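Local structure of putative glycosyl hydrolase (Bacteroides thetaiotaomicron VPI-5482, 3K11) at residues Thr104-Ala115 / Met154-Pro165. The protein is probably a glycoside hydrolase of family 88, a group built on an alpha-helical barrel, although its own substrate and activity remain unestablished. Numbering follows the deposited sequence.
Sequences TDYVQNRFRFLA and MIKLRLKDESLP. With EDO (1,2-ethanediol), chain P.
A bend at chi2 (-81°) turns the Q108 amide toward D161, while R112, extended from CG to NE, reaches the same carboxylate, its side chain and that of D161 crossing at about a right angle. From Q108, NE2 donates to D161 OD2 at 2.9 Å, and OD2 receives it on its anti lone pair, the one that faces away from the other carboxylate oxygen. The R112 guanidinium is gripped at its edge: NE and NH2 both donate to Q108 OE1, NE at 2.8 Å, and NH2 also reaches S163 OG at 3.0 Å. R112 NH2 forms a salt bridge with D161 OD2 as well (3.1 Å), though the hydrogen bond within it is weak and bent. These partners probably restrict rotation of the guanidinium, with L164 CA and P165 CD lying over one of its faces. The other carboxylate oxygen, D161 OD1, accepts from S163 N in an Asx turn and from S163 OG at 2.6 Å, within a type I turn from D161 to L164, so OD1 is held by the turn itself while OD2 meets Q108 and R112. The turn follows helix 148-160, whose segment 154-160 crosses segment 104-115 of helix 101-128 at -107° within the six-hairpin, alpha-helical fold of family 88. Deeper between these helices the contact becomes apolar. F111 sits between V107 CG1 on one face and M154, a selenomethionine, on the opposite one, where CG makes a CH-pi contact 3.6 Å from the ring centroid. L164 CD2 touches the edge of that ring, and Y88 of helix 82-98 meets it at an inclined angle. L157 brings CD2 to 3.7 Å from V107 CG1. Farther along helix 101-128, A115 CB rests 3.4 Å from P165 O.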
loop_
_atom_site.group_PDB
_atom_site.type_symbol
_atom_site.label_atom_id
_atom_site.label_comp_id
_atom_site.label_asym_id
_atom_site.label_seq_id
_atom_site.Cartn_x
_atom_site.Cartn_y
_atom_site.Cartn_z
ATOM N N THR A 104 -0.545 -37.923 -19.636
ATOM C CA THR A 104 0.718 -38.638 -19.466
ATOM C C THR A 104 1.215 -39.217 -20.797
ATOM O O THR A 104 2.434 -39.323 -20.997
ATOM C CB THR A 104 0.684 -39.687 -18.372
ATOM O OG1 THR A 104 -0.584 -40.323 -18.366
ATOM C CG2 THR A 104 0.980 -39.047 -16.990
ATOM N N ASP A 105 0.313 -39.547 -21.720
ATOM C CA ASP A 105 0.747 -39.999 -23.058
ATOM C C ASP A 105 1.618 -38.930 -23.716
ATOM O O ASP A 105 2.609 -39.235 -24.394
ATOM C CB ASP A 105 -0.428 -40.232 -23.988
ATOM C CG ASP A 105 -1.238 -41.494 -23.647
ATOM O OD1 ASP A 105 -0.802 -42.290 -22.783
ATOM O OD2 ASP A 105 -2.330 -41.643 -24.247
ATOM N N TYR A 106 1.232 -37.674 -23.539
ATOM C CA TYR A 106 2.009 -36.560 -24.064
ATOM C C TYR A 106 3.417 -36.536 -23.508
ATOM O O TYR A 106 4.378 -36.331 -24.232
ATOM C CB TYR A 106 1.294 -35.240 -23.713
ATOM C CG TYR A 106 2.036 -33.993 -24.100
ATOM C CD1 TYR A 106 2.939 -33.399 -23.216
ATOM C CD2 TYR A 106 1.817 -33.370 -25.322
ATOM C CE1 TYR A 106 3.614 -32.245 -23.547
ATOM C CE2 TYR A 106 2.505 -32.190 -25.665
ATOM C CZ TYR A 106 3.407 -31.651 -24.758
ATOM O OH TYR A 106 4.107 -30.519 -25.040
ATOM N N VAL A 107 3.536 -36.686 -22.192
ATOM C CA VAL A 107 4.826 -36.617 -21.534
ATOM C C VAL A 107 5.652 -37.822 -21.934
ATOM O O VAL A 107 6.833 -37.714 -22.243
ATOM C CB VAL A 107 4.685 -36.520 -20.002
ATOM C CG1 VAL A 107 6.053 -36.315 -19.374
ATOM C CG2 VAL A 107 3.740 -35.303 -19.604
ATOM N N GLN A 108 5.027 -38.994 -21.903
ATOM C CA GLN A 108 5.691 -40.210 -22.391
ATOM C C GLN A 108 6.280 -39.996 -23.788
ATOM O O GLN A 108 7.447 -40.285 -24.045
ATOM C CB GLN A 108 4.689 -41.369 -22.424
ATOM C CG GLN A 108 4.298 -41.943 -21.056
ATOM C CD GLN A 108 5.319 -42.920 -20.510
ATOM O OE1 GLN A 108 6.267 -43.273 -21.206
ATOM N NE2 GLN A 108 5.120 -43.379 -19.280
ATOM N N ASN A 109 5.458 -39.476 -24.686
ATOM C CA ASN A 109 5.860 -39.307 -26.055
ATOM C C ASN A 109 7.043 -38.362 -26.198
ATOM O O ASN A 109 8.014 -38.688 -26.878
ATOM C CB ASN A 109 4.684 -38.828 -26.873
ATOM C CG ASN A 109 5.053 -38.523 -28.286
ATOM O OD1 ASN A 109 5.324 -37.375 -28.630
ATOM N ND2 ASN A 109 5.085 -39.555 -29.130
ATOM N N ARG A 110 6.964 -37.205 -25.546
ATOM C CA ARG A 110 8.059 -36.224 -25.639
ATOM C C ARG A 110 9.350 -36.721 -25.000
ATOM O O ARG A 110 10.434 -36.546 -25.562
ATOM C CB ARG A 110 7.648 -34.870 -25.054
ATOM C CG ARG A 110 6.432 -34.208 -25.728
ATOM C CD ARG A 110 6.512 -34.238 -27.210
ATOM N NE ARG A 110 5.483 -33.394 -27.847
ATOM C CZ ARG A 110 4.223 -33.756 -28.069
ATOM N NH1 ARG A 110 3.744 -34.914 -27.619
ATOM N NH2 ARG A 110 3.420 -32.942 -28.725
ATOM N N PHE A 111 9.238 -37.335 -23.827
ATOM C CA PHE A 111 10.426 -37.886 -23.168
ATOM C C PHE A 111 11.060 -39.029 -23.929
ATOM O O PHE A 111 12.279 -39.116 -24.023
ATOM C CB PHE A 111 10.107 -38.347 -21.724
ATOM C CG PHE A 111 9.881 -37.234 -20.730
ATOM C CD1 PHE A 111 10.182 -35.912 -21.022
ATOM C CD2 PHE A 111 9.461 -37.553 -19.445
ATOM C CE1 PHE A 111 10.030 -34.951 -20.087
ATOM C CE2 PHE A 111 9.310 -36.544 -18.491
ATOM C CZ PHE A 111 9.554 -35.273 -18.834
ATOM N N ARG A 112 10.249 -39.914 -24.491
ATOM C CA ARG A 112 10.807 -41.025 -25.260
ATOM C C ARG A 112 11.502 -40.510 -26.535
ATOM O O ARG A 112 12.512 -41.052 -26.940
ATOM C CB ARG A 112 9.727 -42.054 -25.597
ATOM C CG ARG A 112 9.302 -42.820 -24.371
ATOM C CD ARG A 112 8.111 -43.704 -24.606
ATOM N NE ARG A 112 7.711 -44.275 -23.330
ATOM C CZ ARG A 112 8.232 -45.374 -22.792
ATOM N NH1 ARG A 112 9.143 -46.081 -23.428
ATOM N NH2 ARG A 112 7.828 -45.779 -21.608
ATOM N N PHE A 113 10.948 -39.452 -27.135
ATOM C CA PHE A 113 11.491 -38.839 -28.323
ATOM C C PHE A 113 12.833 -38.214 -27.985
ATOM O O PHE A 113 13.804 -38.412 -28.686
ATOM C CB PHE A 113 10.526 -37.766 -28.852
ATOM C CG PHE A 113 11.141 -36.855 -29.895
ATOM C CD1 PHE A 113 11.425 -37.344 -31.167
ATOM C CD2 PHE A 113 11.436 -35.541 -29.607
ATOM C CE1 PHE A 113 11.984 -36.521 -32.134
ATOM C CE2 PHE A 113 11.990 -34.704 -30.557
ATOM C CZ PHE A 113 12.267 -35.193 -31.828
ATOM N N LEU A 114 12.894 -37.434 -26.921
ATOM C CA LEU A 114 14.163 -36.815 -26.534
ATOM C C LEU A 114 15.221 -37.880 -26.202
ATOM O O LEU A 114 16.387 -37.729 -26.580
ATOM C CB LEU A 114 13.965 -35.874 -25.359
ATOM C CG LEU A 114 13.174 -34.586 -25.641
ATOM C CD1 LEU A 114 12.980 -33.815 -24.334
ATOM C CD2 LEU A 114 13.851 -33.722 -26.725
ATOM N N ALA A 115 14.818 -38.934 -25.494
ATOM C CA ALA A 115 15.747 -40.069 -25.179
ATOM C C ALA A 115 16.264 -40.746 -26.436
ATOM O O ALA A 115 17.439 -41.152 -26.527
ATOM C CB ALA A 115 15.043 -41.109 -24.268
HETATM N N MSE A 154 11.256 -35.894 -15.373
HETATM C CA MSE A 154 11.714 -37.188 -15.887
HETATM C C MSE A 154 11.847 -38.200 -14.761
HETATM O O MSE A 154 11.473 -39.338 -14.921
HETATM C CB MSE A 154 13.046 -37.045 -16.607
HETATM C CG MSE A 154 12.895 -36.383 -17.959
HETATM SE SE MSE A 154 14.643 -36.245 -18.836
HETATM C CE MSE A 154 14.014 -35.536 -20.512
ATOM N N ILE A 155 12.402 -37.772 -13.613
ATOM C CA ILE A 155 12.441 -38.639 -12.424
ATOM C C ILE A 155 11.025 -39.057 -11.989
ATOM O O ILE A 155 10.736 -40.244 -11.830
ATOM C CB ILE A 155 13.161 -37.949 -11.270
ATOM C CG1 ILE A 155 14.664 -37.808 -11.581
ATOM C CG2 ILE A 155 12.995 -38.753 -9.975
ATOM C CD1 ILE A 155 15.353 -36.646 -10.700
ATOM N N LYS A 156 10.112 -38.087 -11.893
ATOM C CA LYS A 156 8.757 -38.378 -11.496
ATOM C C LYS A 156 8.094 -39.426 -12.364
ATOM O O LYS A 156 7.495 -40.381 -11.860
ATOM C CB LYS A 156 7.916 -37.121 -11.514
ATOM C CG LYS A 156 8.210 -36.142 -10.384
ATOM C CD LYS A 156 7.513 -34.844 -10.678
ATOM C CE LYS A 156 7.564 -33.844 -9.535
ATOM N NZ LYS A 156 6.889 -32.552 -9.886
ATOM N N LEU A 157 8.230 -39.295 -13.679
ATOM C CA LEU A 157 7.578 -40.264 -14.557
ATOM C C LEU A 157 8.308 -41.605 -14.588
ATOM O O LEU A 157 7.677 -42.656 -14.587
ATOM C CB LEU A 157 7.388 -39.708 -15.970
ATOM C CG LEU A 157 6.456 -40.533 -16.888
ATOM C CD1 LEU A 157 5.077 -40.717 -16.248
ATOM C CD2 LEU A 157 6.299 -39.824 -18.237
ATOM N N ARG A 158 9.637 -41.579 -14.573
ATOM C CA ARG A 158 10.345 -42.828 -14.592
ATOM C C ARG A 158 10.063 -43.662 -13.349
ATOM O O ARG A 158 10.012 -44.897 -13.417
ATOM C CB ARG A 158 11.841 -42.632 -14.778
ATOM C CG ARG A 158 12.572 -43.962 -14.873
ATOM C CD ARG A 158 13.912 -43.807 -15.562
ATOM N NE ARG A 158 14.729 -44.939 -15.155
ATOM C CZ ARG A 158 14.564 -46.166 -15.600
ATOM N NH1 ARG A 158 13.684 -46.441 -16.556
ATOM N NH2 ARG A 158 15.316 -47.142 -15.102
ATOM N N LEU A 159 9.892 -43.019 -12.207
ATOM C CA LEU A 159 9.538 -43.763 -11.006
ATOM C C LEU A 159 8.145 -44.380 -11.104
ATOM O O LEU A 159 7.855 -45.331 -10.390
ATOM C CB LEU A 159 9.670 -42.893 -9.769
ATOM C CG LEU A 159 11.126 -42.574 -9.380
ATOM C CD1 LEU A 159 11.163 -41.471 -8.309
ATOM C CD2 LEU A 159 11.920 -43.799 -8.911
ATOM N N LYS A 160 7.307 -43.880 -12.006
ATOM C CA LYS A 160 5.994 -44.481 -12.271
ATOM C C LYS A 160 6.037 -45.498 -13.406
ATOM O O LYS A 160 5.116 -46.306 -13.531
ATOM C CB LYS A 160 4.976 -43.401 -12.595
ATOM C CG LYS A 160 4.687 -42.439 -11.467
ATOM C CD LYS A 160 3.742 -41.336 -11.939
ATOM C CE LYS A 160 3.215 -40.470 -10.762
ATOM N NZ LYS A 160 1.848 -39.841 -10.994
ATOM N N ASP A 161 7.118 -45.501 -14.191
ATOM C CA ASP A 161 7.254 -46.355 -15.359
ATOM C C ASP A 161 8.718 -46.682 -15.668
ATOM O O ASP A 161 9.396 -45.972 -16.389
ATOM C CB ASP A 161 6.648 -45.650 -16.569
ATOM C CG ASP A 161 6.711 -46.477 -17.826
ATOM O OD1 ASP A 161 7.155 -47.653 -17.777
ATOM O OD2 ASP A 161 6.308 -45.940 -18.880
ATOM N N GLU A 162 9.159 -47.831 -15.181
ATOM C CA GLU A 162 10.510 -48.305 -15.354
ATOM C C GLU A 162 10.870 -48.488 -16.821
ATOM O O GLU A 162 12.034 -48.588 -17.137
ATOM C CB GLU A 162 10.694 -49.657 -14.606
ATOM N N SER A 163 9.895 -48.556 -17.725
ATOM C CA SER A 163 10.218 -48.698 -19.146
ATOM C C SER A 163 10.617 -47.365 -19.803
ATOM O O SER A 163 11.041 -47.363 -20.935
ATOM C CB SER A 163 9.053 -49.287 -19.913
ATOM O OG SER A 163 8.031 -48.353 -20.162
ATOM N N LEU A 164 10.466 -46.256 -19.097
ATOM C CA LEU A 164 10.771 -44.925 -19.660
ATOM C C LEU A 164 12.292 -44.753 -19.722
ATOM O O LEU A 164 12.952 -44.675 -18.671
ATOM C CB LEU A 164 10.142 -43.845 -18.777
ATOM C CG LEU A 164 10.281 -42.428 -19.317
ATOM C CD1 LEU A 164 9.493 -42.241 -20.619
ATOM C CD2 LEU A 164 9.863 -41.369 -18.247
ATOM N N PRO A 165 12.876 -44.701 -20.934
ATOM C CA PRO A 165 14.327 -44.788 -21.021
ATOM C C PRO A 165 15.083 -43.460 -20.850
ATOM O O PRO A 165 15.968 -43.126 -21.650
ATOM C CB PRO A 165 14.527 -45.427 -22.405
ATOM C CG PRO A 165 13.470 -44.802 -23.195
ATOM C CD PRO A 165 12.272 -44.649 -22.280
HETATM C C1 EDO P . 6.891 -49.318 -12.645
HETATM O O1 EDO P . 7.590 -49.417 -13.869
HETATM C C2 EDO P . 7.845 -48.706 -11.639
HETATM O O2 EDO P . 7.005 -48.046 -10.700
#